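Local coordinates for putative uncharacterized protein Smu.1393c (Streptococcus mutans, PDB 4L9A) that is an alpha/beta hydrolase that probably acts as a carboxylesterase, cleaving ester bonds, at residues Val45-Ala50 / Leu73-Pro78; Ala60-Lys65 / Ser273-Ile278; Val116-Gly121 / Gln266-His271; Gly140-Thr145 / Phe238-Arg243; Pro234-Ser239 / Lys260-Gly265. All coordinates share one frame; numbering follows the deposited sequence.

Interaction 1. Residues Val45-Ala50 / Leu73-Pro78; sequences VFLSGA and LTIDAP
The F46 ring has the carbonyl O of L73 at its edge, near the ring plane, while the methyl CG2 of T74 approaches obliquely, 3.9 Å from F46 CD2. These residues belong to strands 43-47 and 71-75, parallel neighbours in the central sheet of the alpha/beta hydrolase fold. Their closest backbone link runs from F46 N to L73 O, 2.9 Å and fairly straight at 165°; the next one, from I75 N to F46 O, is stretched to 3.4 Å and weak as the strands diverge. T74 has CG2 opposite its carbonyl carbon (chi1 71° for OG1), which directs the methyl to the phenyl group and the hydroxyl to a weak bond with C36 N on strand 33-38, the antiparallel neighbour on the other flank. On this face F59 also meets the F46 ring. On the other face the contacts between the strands are apolar: L47 and I75 run side by side with L47 CD2 4.1 Å from I75 CB, V45 CG2 lies 4.3 Å from L73 CB, and W96 and I100 of helix 93-106 cover I75. Beyond the last direct bond, one water closes the widening gap, donating to I75 O at 2.7 Å and accepting from S48 N at 2.9 Å.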
# COMPACT_ATOMS: atom_id res chain seq x y z
N VAL A 45 6.70 7.43 -1.02
CA VAL A 45 5.30 7.43 -1.39
C VAL A 45 4.63 6.15 -0.87
O VAL A 45 5.09 5.04 -1.17
CB VAL A 45 5.14 7.50 -2.93
CG1 VAL A 45 3.68 7.38 -3.31
CG2 VAL A 45 5.78 8.78 -3.49
N PHE A 46 3.56 6.31 -0.11
CA PHE A 46 2.87 5.17 0.49
C PHE A 46 1.50 4.90 -0.12
O PHE A 46 0.69 5.81 -0.29
CB PHE A 46 2.70 5.37 2.00
CG PHE A 46 4.00 5.48 2.74
CD1 PHE A 46 4.60 4.35 3.29
CD2 PHE A 46 4.64 6.71 2.87
CE1 PHE A 46 5.80 4.46 3.97
CE2 PHE A 46 5.84 6.82 3.55
CZ PHE A 46 6.43 5.69 4.09
N LEU A 47 1.24 3.63 -0.40
CA LEU A 47 -0.07 3.18 -0.84
C LEU A 47 -0.50 2.00 0.01
O LEU A 47 0.27 1.08 0.26
CB LEU A 47 -0.05 2.77 -2.32
CG LEU A 47 0.34 3.78 -3.38
CD1 LEU A 47 0.51 3.08 -4.74
CD2 LEU A 47 -0.68 4.94 -3.47
N SER A 48 -1.75 2.04 0.46
CA SER A 48 -2.29 1.02 1.33
C SER A 48 -2.85 -0.14 0.54
O SER A 48 -2.95 -0.10 -0.70
CB SER A 48 -3.37 1.64 2.22
OG SER A 48 -2.78 2.60 3.07
N GLY A 49 -3.23 -1.19 1.25
CA GLY A 49 -3.95 -2.29 0.65
C GLY A 49 -5.42 -1.94 0.66
O GLY A 49 -5.79 -0.77 0.73
N ALA A 50 -6.26 -2.95 0.57
CA ALA A 50 -7.69 -2.77 0.57
C ALA A 50 -8.06 -2.67 2.03
O ALA A 50 -7.57 -3.44 2.86
CB ALA A 50 -8.40 -3.97 -0.09
N LEU A 73 4.89 11.15 1.13
CA LEU A 73 3.60 11.39 0.50
C LEU A 73 2.73 10.18 0.74
O LEU A 73 3.03 9.09 0.26
CB LEU A 73 3.74 11.62 -1.01
CG LEU A 73 2.45 11.74 -1.82
CD1 LEU A 73 1.56 12.92 -1.33
CD2 LEU A 73 2.79 11.91 -3.29
N THR A 74 1.65 10.36 1.49
CA THR A 74 0.68 9.29 1.64
C THR A 74 -0.56 9.64 0.83
O THR A 74 -0.95 10.82 0.73
CB THR A 74 0.31 9.04 3.11
OG1 THR A 74 -0.47 10.13 3.61
CG2 THR A 74 1.58 8.87 3.97
N ILE A 75 -1.19 8.61 0.28
CA ILE A 75 -2.36 8.77 -0.57
C ILE A 75 -3.47 7.80 -0.16
O ILE A 75 -3.23 6.58 -0.07
CB ILE A 75 -1.99 8.51 -2.06
CG1 ILE A 75 -0.89 9.48 -2.51
CG2 ILE A 75 -3.22 8.65 -2.95
CD1 ILE A 75 -0.38 9.20 -3.93
N ASP A 76 -4.66 8.32 0.09
CA ASP A 76 -5.83 7.49 0.40
C ASP A 76 -6.64 7.20 -0.87
O ASP A 76 -7.05 8.12 -1.57
CB ASP A 76 -6.74 8.15 1.43
CG ASP A 76 -6.12 8.22 2.82
OD1 ASP A 76 -4.89 7.97 2.94
OD2 ASP A 76 -6.85 8.55 3.79
N ALA A 77 -6.88 5.92 -1.17
CA ALA A 77 -7.70 5.56 -2.32
C ALA A 77 -9.15 6.00 -2.09
O ALA A 77 -9.58 6.18 -0.95
CB ALA A 77 -7.63 4.04 -2.59
N PRO A 78 -9.91 6.17 -3.17
CA PRO A 78 -11.34 6.44 -2.99
C PRO A 78 -11.95 5.41 -2.04
O PRO A 78 -11.48 4.27 -1.98
CB PRO A 78 -11.91 6.25 -4.41
CG PRO A 78 -10.77 6.63 -5.29
CD PRO A 78 -9.53 6.14 -4.59
O HOH W 1 -3.56 4.00 -0.73

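Interaction 2. Residues Ala60-Lys65 / Ser273-Ile278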
# COMPACT_ATOMS: atom_id res chain seq x y z
N ALA A 60 2.18 4.48 9.99
CA ALA A 60 2.80 5.33 11.02
C ALA A 60 4.13 4.80 11.54
O ALA A 60 5.09 5.56 11.73
CB ALA A 60 1.82 5.56 12.18
N ASN A 61 4.20 3.49 11.76
CA ASN A 61 5.40 2.85 12.28
C ASN A 61 6.60 2.89 11.32
O ASN A 61 7.74 2.73 11.75
CB ASN A 61 5.12 1.41 12.71
CG ASN A 61 4.26 1.33 13.97
OD1 ASN A 61 4.13 2.30 14.72
ND2 ASN A 61 3.68 0.15 14.21
N ILE A 62 6.34 3.08 10.03
CA ILE A 62 7.45 3.30 9.09
C ILE A 62 7.77 4.79 8.97
O ILE A 62 8.94 5.21 9.06
CB ILE A 62 7.15 2.69 7.71
CG1 ILE A 62 7.07 1.15 7.81
CG2 ILE A 62 8.24 3.11 6.72
CD1 ILE A 62 6.63 0.45 6.51
N ILE A 63 6.73 5.59 8.77
CA ILE A 63 6.88 7.04 8.63
C ILE A 63 7.64 7.64 9.80
O ILE A 63 8.62 8.35 9.60
CB ILE A 63 5.50 7.73 8.44
CG1 ILE A 63 4.92 7.34 7.08
CG2 ILE A 63 5.62 9.27 8.50
CD1 ILE A 63 3.42 7.50 6.95
N ASP A 64 7.21 7.33 11.02
CA ASP A 64 7.88 7.86 12.20
C ASP A 64 9.36 7.55 12.26
O ASP A 64 10.12 8.26 12.91
CB ASP A 64 7.21 7.37 13.48
CG ASP A 64 5.82 7.94 13.67
OD1 ASP A 64 5.49 8.91 12.96
OD2 ASP A 64 5.08 7.41 14.52
N LYS A 65 9.79 6.47 11.59
CA LYS A 65 11.19 6.05 11.67
C LYS A 65 12.09 6.60 10.56
O LYS A 65 13.31 6.44 10.61
CB LYS A 65 11.28 4.53 11.72
CG LYS A 65 10.67 3.88 12.96
CD LYS A 65 10.97 2.38 12.97
CE LYS A 65 10.33 1.68 14.15
NZ LYS A 65 8.86 1.83 14.15
N SER A 273 4.07 -4.48 12.01
CA SER A 273 4.79 -5.27 13.02
C SER A 273 6.29 -5.47 12.75
O SER A 273 7.04 -5.86 13.66
CB SER A 273 4.13 -6.65 13.15
OG SER A 273 4.16 -7.33 11.90
N GLU A 274 6.74 -5.25 11.52
CA GLU A 274 8.13 -5.60 11.19
C GLU A 274 8.96 -4.39 10.78
O GLU A 274 9.87 -4.51 9.95
CB GLU A 274 8.15 -6.69 10.11
CG GLU A 274 7.43 -7.98 10.50
CD GLU A 274 8.01 -8.63 11.75
OE1 GLU A 274 9.24 -8.54 11.95
OE2 GLU A 274 7.23 -9.22 12.53
N THR A 275 8.68 -3.23 11.37
CA THR A 275 9.25 -1.97 10.87
C THR A 275 10.73 -1.77 11.23
O THR A 275 11.44 -1.03 10.54
CB THR A 275 8.39 -0.73 11.27
OG1 THR A 275 8.35 -0.60 12.70
CG2 THR A 275 7.00 -0.89 10.76
N ASN A 276 11.20 -2.43 12.28
CA ASN A 276 12.62 -2.39 12.59
C ASN A 276 13.42 -3.04 11.48
O ASN A 276 14.44 -2.50 11.03
CB ASN A 276 12.92 -3.08 13.93
CG ASN A 276 12.52 -2.23 15.12
OD1 ASN A 276 12.63 -1.00 15.08
ND2 ASN A 276 12.05 -2.87 16.18
N SER A 277 12.96 -4.20 11.02
CA SER A 277 13.58 -4.90 9.92
C SER A 277 13.44 -4.12 8.61
O SER A 277 14.40 -4.00 7.84
CB SER A 277 12.99 -6.30 9.76
OG SER A 277 13.56 -6.97 8.66
N ILE A 278 12.25 -3.58 8.37
CA ILE A 278 12.00 -2.80 7.17
C ILE A 278 12.95 -1.61 7.09
O ILE A 278 13.60 -1.38 6.07
CB ILE A 278 10.53 -2.34 7.09
CG1 ILE A 278 9.61 -3.57 6.99
CG2 ILE A 278 10.32 -1.39 5.90
CD1 ILE A 278 8.13 -3.26 7.26
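N61 lays its CB against the methyl CG2 of T275, 3.6 Å away, at the first turn of the closing helix 275-287. Its amide looks elsewhere: ND2 bonds to the carbonyl oxygens of W272 and H185, tying the short helix 60-63 to two other parts of the chain. The following residue, I62, meets the same T275 methyl with CG1, again at 3.6 Å, so that T275 CG2 is wedged between the side chains of N61 and I62. Deeper in, I62 CD1 reaches I278 CD1 at 4.1 Å, the two isoleucines crossing at about a right angle, while F46 of the central sheet packs on I62 as well. The chain then turns, with K65 N bonded to I62 O, and sends the lysine back across the junction. A bend at its last torsion (chi4 60°) swings the ammonium inward: NZ donates to T275 OG1 at 2.9 Å and to N61 O at 2.8 Å, the latter in the carbonyl plane on a lone pair. K65 CE passes 3.7 Å from N276 OD1. The contact thus pairs an apolar inner half with a polar outer edge, where a single ammonium group satisfies a main-chain carbonyl of one helix and a threonine hydroxyl of the other.

Interaction 3. Residues Val116-Gly121 / Gln266-His271; sequences VHSIGG and QHHYLH
H117 NE2 donates to the carbonyl O of H268 at 2.8 Å, approaching from 45° above the carbonyl plane. H117 has CG anti to its backbone N (chi1 180°), which carries the imidazole across to H268. Next to it, S118 OG lies in the plane of the H268 ring, 3.2 Å from NE2, in a weak hydrogen bond. The far nitrogen of that ring, ND1, bonds to E142 OE1, and together the three residues have the layout of a serine-histidine-acid catalytic triad. S118 sits in the tight turn between strand 111-117 and helix 120-130, with a positive phi of 55°, the hallmark of the nucleophile elbow of alpha/beta hydrolases. Around these bonds the rings form an aromatic cluster. H271 CE1 stands over the centre of one face of the H117 ring, 3.4 Å from CG, and S118 CB lies off-centre over the opposite face. H117 NE2 in turn sits above the centre of the H268 ring, and its CE1 is over a face of Y269, 3.9 Å from CE2. H271 NE2 is held by N58 OD1. H117, sandwiched in this way, probably steadies the backbone from which the presumed catalytic histidine projects, consistent with a second-shell role in presenting H268 to S118.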
# COMPACT_ATOMS: atom_id res chain seq x y z
N VAL A 116 4.42 0.04 -0.43
CA VAL A 116 3.01 -0.33 -0.51
C VAL A 116 2.72 -1.59 0.27
O VAL A 116 3.62 -2.42 0.53
CB VAL A 116 2.57 -0.54 -1.99
CG1 VAL A 116 3.08 0.59 -2.86
CG2 VAL A 116 3.10 -1.90 -2.52
N HIS A 117 1.45 -1.73 0.65
CA HIS A 117 0.95 -2.96 1.23
C HIS A 117 -0.06 -3.58 0.28
O HIS A 117 -0.87 -2.86 -0.31
CB HIS A 117 0.29 -2.69 2.59
CG HIS A 117 -0.26 -3.91 3.25
ND1 HIS A 117 -1.59 -4.03 3.62
CD2 HIS A 117 0.33 -5.07 3.60
CE1 HIS A 117 -1.79 -5.20 4.18
NE2 HIS A 117 -0.64 -5.86 4.18
N SER A 118 0.02 -4.89 0.08
CA SER A 118 -1.07 -5.62 -0.54
C SER A 118 -1.48 -5.05 -1.91
O SER A 118 -0.65 -4.92 -2.81
CB SER A 118 -2.27 -5.61 0.43
OG SER A 118 -3.22 -6.60 0.11
N ILE A 119 -2.75 -4.69 -2.06
CA ILE A 119 -3.29 -4.33 -3.37
C ILE A 119 -2.62 -3.08 -3.98
O ILE A 119 -2.67 -2.87 -5.20
CB ILE A 119 -4.83 -4.17 -3.34
CG1 ILE A 119 -5.45 -4.47 -4.70
CG2 ILE A 119 -5.25 -2.79 -2.83
CD1 ILE A 119 -5.48 -5.95 -5.01
N GLY A 120 -1.99 -2.28 -3.12
CA GLY A 120 -1.23 -1.13 -3.59
C GLY A 120 -0.14 -1.51 -4.58
O GLY A 120 0.38 -0.65 -5.31
N GLY A 121 0.22 -2.79 -4.62
CA GLY A 121 1.23 -3.27 -5.56
C GLY A 121 0.86 -3.04 -7.03
O GLY A 121 1.72 -2.71 -7.86
N GLN A 266 4.17 -13.01 11.15
CA GLN A 266 3.19 -14.06 11.40
C GLN A 266 1.82 -13.69 10.83
O GLN A 266 0.86 -14.43 11.00
CB GLN A 266 3.06 -14.33 12.90
CG GLN A 266 4.02 -13.54 13.75
CD GLN A 266 5.35 -14.23 13.90
OE1 GLN A 266 5.60 -15.25 13.27
NE2 GLN A 266 6.22 -13.67 14.74
N HIS A 267 1.75 -12.55 10.17
CA HIS A 267 0.50 -12.09 9.59
C HIS A 267 0.73 -11.20 8.37
O HIS A 267 1.86 -10.93 7.98
CB HIS A 267 -0.34 -11.35 10.64
CG HIS A 267 0.40 -10.23 11.31
ND1 HIS A 267 0.51 -8.97 10.76
CD2 HIS A 267 1.07 -10.19 12.49
CE1 HIS A 267 1.22 -8.21 11.57
NE2 HIS A 267 1.57 -8.92 12.62
N HIS A 268 -0.37 -10.75 7.77
CA HIS A 268 -0.34 -10.01 6.52
C HIS A 268 0.13 -8.55 6.69
O HIS A 268 0.53 -7.90 5.72
CB HIS A 268 -1.74 -10.06 5.92
CG HIS A 268 -1.88 -9.42 4.57
ND1 HIS A 268 -1.01 -9.67 3.52
CD2 HIS A 268 -2.84 -8.60 4.07
CE1 HIS A 268 -1.41 -9.00 2.45
NE2 HIS A 268 -2.52 -8.35 2.75
N TYR A 269 0.08 -8.05 7.92
CA TYR A 269 0.29 -6.62 8.15
C TYR A 269 1.71 -6.31 8.61
O TYR A 269 1.93 -5.80 9.72
CB TYR A 269 -0.77 -6.07 9.12
CG TYR A 269 -2.14 -5.95 8.48
CD1 TYR A 269 -2.97 -7.07 8.35
CD2 TYR A 269 -2.60 -4.73 7.99
CE1 TYR A 269 -4.23 -6.96 7.75
CE2 TYR A 269 -3.85 -4.62 7.39
CZ TYR A 269 -4.65 -5.73 7.28
OH TYR A 269 -5.89 -5.61 6.68
N LEU A 270 2.67 -6.59 7.74
CA LEU A 270 4.08 -6.50 8.10
C LEU A 270 4.50 -5.05 8.30
O LEU A 270 5.42 -4.76 9.06
CB LEU A 270 4.95 -7.19 7.04
CG LEU A 270 4.56 -8.66 6.82
CD1 LEU A 270 5.50 -9.34 5.80
CD2 LEU A 270 4.57 -9.42 8.15
N HIS A 271 3.82 -4.13 7.61
CA HIS A 271 4.10 -2.70 7.79
C HIS A 271 3.70 -2.19 9.17
O HIS A 271 4.12 -1.12 9.57
CB HIS A 271 3.41 -1.86 6.72
CG HIS A 271 1.92 -2.00 6.71
ND1 HIS A 271 1.30 -3.21 6.47
CD2 HIS A 271 0.93 -1.09 6.89
CE1 HIS A 271 -0.01 -3.04 6.51
NE2 HIS A 271 -0.26 -1.77 6.77

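Interaction 4. Residues Gly140-Thr145 / Phe238-Arg243; sequences GLEPTT and FSESFR
The carboxylate of E142 is gripped by residues that follow the neighbouring strand: OE2 accepts from E240 N at 2.9 Å (172°) on its anti lone pair, and OE1 meets R243 NH2 in a 3.1 Å salt bridge. E142 lies just past strand 134-141 of the alpha/beta hydrolase sheet and also bonds H268 ND1 through OE1, consistent with the acid of a catalytic triad. Its chain is extended beyond CG (chi2 -164°), which carries the carboxylate past S239 to E240 N. The arginine comes from above the carboxylate plane, with OE1 nearly in the guanidinium plane and the two flat groups 81° apart. A second carboxylate is close by, E240 OE2 being 2.9 Å from E142 OE2 with their planes nearly coplanar; R164 pairs with E240, and E246 with R243 NH1. Behind this cluster the strands are joined in parallel fashion by F238 N to G140 O at 2.8 Å and E142 N to F238 O at 2.9 Å, while L141 CD1 rests against F238 CD1 at 3.7 Å. A water donates to E142 O and accepts from R243 NH2. The turn that carries E240 and R243 is itself pinned at one oxygen: S239 OG, 2.8 Å away, and R243 N reach E240 O from opposite faces of its plane.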
# COMPACT_ATOMS: atom_id res chain seq x y z
N GLY A 140 7.89 -3.50 -0.78
CA GLY A 140 6.58 -4.11 -0.78
C GLY A 140 6.33 -4.96 0.45
O GLY A 140 7.12 -5.86 0.76
N LEU A 141 5.25 -4.68 1.14
CA LEU A 141 4.81 -5.52 2.24
C LEU A 141 3.69 -6.41 1.73
O LEU A 141 2.56 -5.96 1.53
CB LEU A 141 4.33 -4.66 3.42
CG LEU A 141 5.35 -3.69 4.04
CD1 LEU A 141 6.76 -4.28 4.12
CD2 LEU A 141 5.37 -2.36 3.28
N GLU A 142 4.01 -7.69 1.49
CA GLU A 142 3.07 -8.63 0.86
C GLU A 142 2.23 -8.01 -0.26
O GLU A 142 0.99 -8.05 -0.24
CB GLU A 142 2.21 -9.34 1.91
CG GLU A 142 3.05 -10.37 2.70
CD GLU A 142 2.24 -11.38 3.49
OE1 GLU A 142 0.99 -11.30 3.50
OE2 GLU A 142 2.87 -12.25 4.12
N PRO A 143 2.90 -7.39 -1.24
CA PRO A 143 2.17 -6.82 -2.37
C PRO A 143 1.40 -7.91 -3.11
O PRO A 143 1.90 -9.03 -3.24
CB PRO A 143 3.28 -6.24 -3.26
CG PRO A 143 4.50 -7.05 -2.90
CD PRO A 143 4.36 -7.35 -1.43
N THR A 144 0.19 -7.60 -3.56
CA THR A 144 -0.68 -8.58 -4.17
C THR A 144 -0.12 -9.03 -5.53
O THR A 144 0.09 -8.20 -6.41
CB THR A 144 -2.11 -8.02 -4.33
OG1 THR A 144 -2.53 -7.45 -3.09
CG2 THR A 144 -3.08 -9.14 -4.72
N THR A 145 0.14 -10.33 -5.68
CA THR A 145 0.62 -10.87 -6.95
C THR A 145 -0.53 -11.25 -7.88
O THR A 145 -1.65 -11.54 -7.44
CB THR A 145 1.47 -12.14 -6.78
OG1 THR A 145 0.70 -13.15 -6.10
CG2 THR A 145 2.76 -11.84 -6.01
N PHE A 238 8.91 -7.94 1.51
CA PHE A 238 8.76 -8.64 2.78
C PHE A 238 7.50 -9.47 2.73
O PHE A 238 6.44 -9.00 2.32
CB PHE A 238 8.62 -7.64 3.96
CG PHE A 238 9.85 -6.81 4.20
CD1 PHE A 238 10.13 -5.71 3.39
CD2 PHE A 238 10.71 -7.11 5.23
CE1 PHE A 238 11.26 -4.93 3.61
CE2 PHE A 238 11.85 -6.34 5.46
CZ PHE A 238 12.12 -5.25 4.65
N SER A 239 7.60 -10.71 3.20
CA SER A 239 6.48 -11.62 3.17
C SER A 239 6.63 -12.69 4.24
O SER A 239 7.75 -13.03 4.63
CB SER A 239 6.40 -12.29 1.80
OG SER A 239 5.68 -13.51 1.86
N GLU A 240 5.51 -13.23 4.70
CA GLU A 240 5.54 -14.42 5.54
C GLU A 240 6.25 -15.55 4.78
O GLU A 240 6.15 -15.63 3.56
CB GLU A 240 4.11 -14.81 5.93
CG GLU A 240 3.39 -13.74 6.77
CD GLU A 240 1.90 -14.01 6.92
OE1 GLU A 240 1.51 -14.73 7.85
OE2 GLU A 240 1.12 -13.52 6.08
N SER A 241 6.96 -16.41 5.51
CA SER A 241 7.78 -17.45 4.88
C SER A 241 7.04 -18.36 3.90
O SER A 241 7.60 -18.78 2.90
CB SER A 241 8.50 -18.31 5.93
OG SER A 241 7.57 -18.95 6.78
N PHE A 242 5.78 -18.68 4.19
CA PHE A 242 5.08 -19.65 3.34
C PHE A 242 4.79 -19.15 1.91
O PHE A 242 4.41 -19.93 1.04
CB PHE A 242 3.82 -20.20 4.02
CG PHE A 242 2.75 -19.17 4.24
CD1 PHE A 242 1.84 -18.87 3.24
CD2 PHE A 242 2.63 -18.53 5.46
CE1 PHE A 242 0.85 -17.93 3.44
CE2 PHE A 242 1.63 -17.58 5.67
CZ PHE A 242 0.74 -17.28 4.66
N ARG A 243 4.99 -17.86 1.67
CA ARG A 243 4.81 -17.31 0.34
C ARG A 243 6.10 -17.13 -0.46
O ARG A 243 6.09 -16.47 -1.50
CB ARG A 243 4.10 -15.96 0.44
CG ARG A 243 2.66 -16.11 0.84
CD ARG A 243 1.79 -15.36 -0.13
NE ARG A 243 1.33 -14.15 0.49
CZ ARG A 243 0.72 -13.15 -0.13
NH1 ARG A 243 0.49 -13.18 -1.44
NH2 ARG A 243 0.36 -12.11 0.58
O HOH W 2 -0.58 -10.18 -0.87

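Interaction 5. Residues Pro234-Ser239 / Lys260-Gly265; sequences PSIVFS and KLILCG
Strands 235-239 and 260-263 are the two strands of a beta-alpha-beta unit whose helix is 244-248, and they finish the central sheet of the alpha/beta hydrolase fold at one border. They run parallel, and five backbone bonds zip them together, alternating in direction from K260 N to S235 O (2.9 Å) through V237 N to K260 O, I262 N to V237 O (2.7 Å, 176°) and S239 N to I262 O (3.1 Å) to the last, C264 N to S239 O. The side chains divide between the two faces of the sheet. V237 CG1 meets L261 CD1 at 3.8 Å on the face covered by helix 244-248, where Y247 packs on V237 and L248 on L261. Towards helix 275-287, I236 and K260 lie side by side, with I236 CD1 4.0 Å from K260 CG, and the lysine's outer end leads away from the neighbouring strand. Also on that face is I262, which runs alongside the F238 ring: CB comes within 3.6 Å of F238 CD2, and CG1 stands over the ring face in a CH-pi contact, 25° off the normal. C264 has its sulfur placed between backbone N and carbonyl carbon (chi1 64°), which puts SG at the ring edge, in plane and 3.9 Å from F238 CD2.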
# COMPACT_ATOMS: atom_id res chain seq x y z
N PRO A 234 15.71 -1.26 -7.72
CA PRO A 234 15.80 -2.25 -6.65
C PRO A 234 14.45 -2.46 -5.97
O PRO A 234 13.68 -1.51 -5.80
CB PRO A 234 16.80 -1.65 -5.66
CG PRO A 234 17.15 -0.29 -6.17
CD PRO A 234 16.27 0.04 -7.33
N SER A 235 14.20 -3.70 -5.58
CA SER A 235 12.95 -4.09 -4.95
C SER A 235 13.25 -4.81 -3.65
O SER A 235 13.99 -5.79 -3.64
CB SER A 235 12.16 -5.01 -5.88
OG SER A 235 10.93 -5.39 -5.30
N ILE A 236 12.67 -4.34 -2.55
CA ILE A 236 12.77 -5.07 -1.30
C ILE A 236 11.37 -5.55 -0.93
O ILE A 236 10.48 -4.74 -0.64
CB ILE A 236 13.34 -4.23 -0.14
CG1 ILE A 236 14.61 -3.48 -0.56
CG2 ILE A 236 13.62 -5.12 1.06
CD1 ILE A 236 15.79 -4.37 -0.76
N VAL A 237 11.16 -6.86 -0.97
CA VAL A 237 9.85 -7.43 -0.67
C VAL A 237 9.90 -8.19 0.66
O VAL A 237 10.84 -8.95 0.91
CB VAL A 237 9.36 -8.34 -1.82
CG1 VAL A 237 8.10 -9.13 -1.43
CG2 VAL A 237 9.11 -7.51 -3.06
N PHE A 238 8.91 -7.94 1.51
CA PHE A 238 8.76 -8.64 2.78
C PHE A 238 7.50 -9.47 2.73
O PHE A 238 6.44 -9.00 2.32
CB PHE A 238 8.62 -7.64 3.96
CG PHE A 238 9.85 -6.81 4.20
CD1 PHE A 238 10.13 -5.71 3.39
CD2 PHE A 238 10.71 -7.11 5.23
CE1 PHE A 238 11.26 -4.93 3.61
CE2 PHE A 238 11.85 -6.34 5.46
CZ PHE A 238 12.12 -5.25 4.65
N SER A 239 7.60 -10.71 3.20
CA SER A 239 6.48 -11.62 3.17
C SER A 239 6.63 -12.69 4.24
O SER A 239 7.75 -13.03 4.63
CB SER A 239 6.40 -12.29 1.80
OG SER A 239 5.68 -13.51 1.86
N LYS A 260 16.00 -7.66 -2.72
CA LYS A 260 15.95 -8.74 -1.72
C LYS A 260 14.53 -9.22 -1.45
O LYS A 260 13.57 -8.45 -1.52
CB LYS A 260 16.55 -8.30 -0.37
CG LYS A 260 17.96 -7.71 -0.44
CD LYS A 260 18.54 -7.54 0.97
CE LYS A 260 19.95 -6.97 0.93
NZ LYS A 260 20.75 -7.61 -0.14
N LEU A 261 14.40 -10.50 -1.12
CA LEU A 261 13.16 -11.03 -0.55
C LEU A 261 13.44 -11.38 0.90
O LEU A 261 14.29 -12.22 1.19
CB LEU A 261 12.67 -12.26 -1.31
CG LEU A 261 11.48 -13.01 -0.72
CD1 LEU A 261 10.25 -12.11 -0.68
CD2 LEU A 261 11.19 -14.30 -1.51
N ILE A 262 12.75 -10.70 1.81
CA ILE A 262 12.91 -10.89 3.25
C ILE A 262 11.72 -11.67 3.80
O ILE A 262 10.58 -11.21 3.71
CB ILE A 262 13.02 -9.53 3.99
CG1 ILE A 262 14.16 -8.69 3.40
CG2 ILE A 262 13.23 -9.74 5.49
CD1 ILE A 262 15.49 -9.47 3.26
N LEU A 263 11.97 -12.84 4.37
CA LEU A 263 10.89 -13.64 4.96
C LEU A 263 10.79 -13.34 6.45
O LEU A 263 11.78 -13.48 7.17
CB LEU A 263 11.10 -15.15 4.71
CG LEU A 263 11.24 -15.65 3.27
CD1 LEU A 263 11.34 -17.20 3.19
CD2 LEU A 263 10.08 -15.14 2.44
N CYS A 264 9.61 -12.93 6.91
CA CYS A 264 9.41 -12.56 8.32
C CYS A 264 7.91 -12.43 8.60
O CYS A 264 7.09 -12.42 7.67
CB CYS A 264 10.09 -11.22 8.61
SG CYS A 264 9.37 -9.84 7.67
N GLY A 265 7.55 -12.31 9.87
CA GLY A 265 6.18 -12.03 10.27
C GLY A 265 5.27 -13.23 10.44
O GLY A 265 5.55 -14.31 9.94

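In the fold
Interactions 1, 3, 4 and 5 follow the central sheet from strand 71-75 to the border strand 260-263. The centres of interactions 1 and 3 are about 12 Å apart, those of 3 and 4, and of 4 and 5, about 7 Å, and those of 1 and 5 about 20 Å. Interactions 4 and 5 share F238 and S239. Interaction 2 lies to one side of the sheet, touching each of the others; along the chain it crosses interaction 1 and encloses the remaining three. Interactions 3 and 4 meet where H268 bonds E142, so loops after three different strands converge at the C-terminal ends of the parallel strands to build the probable active site.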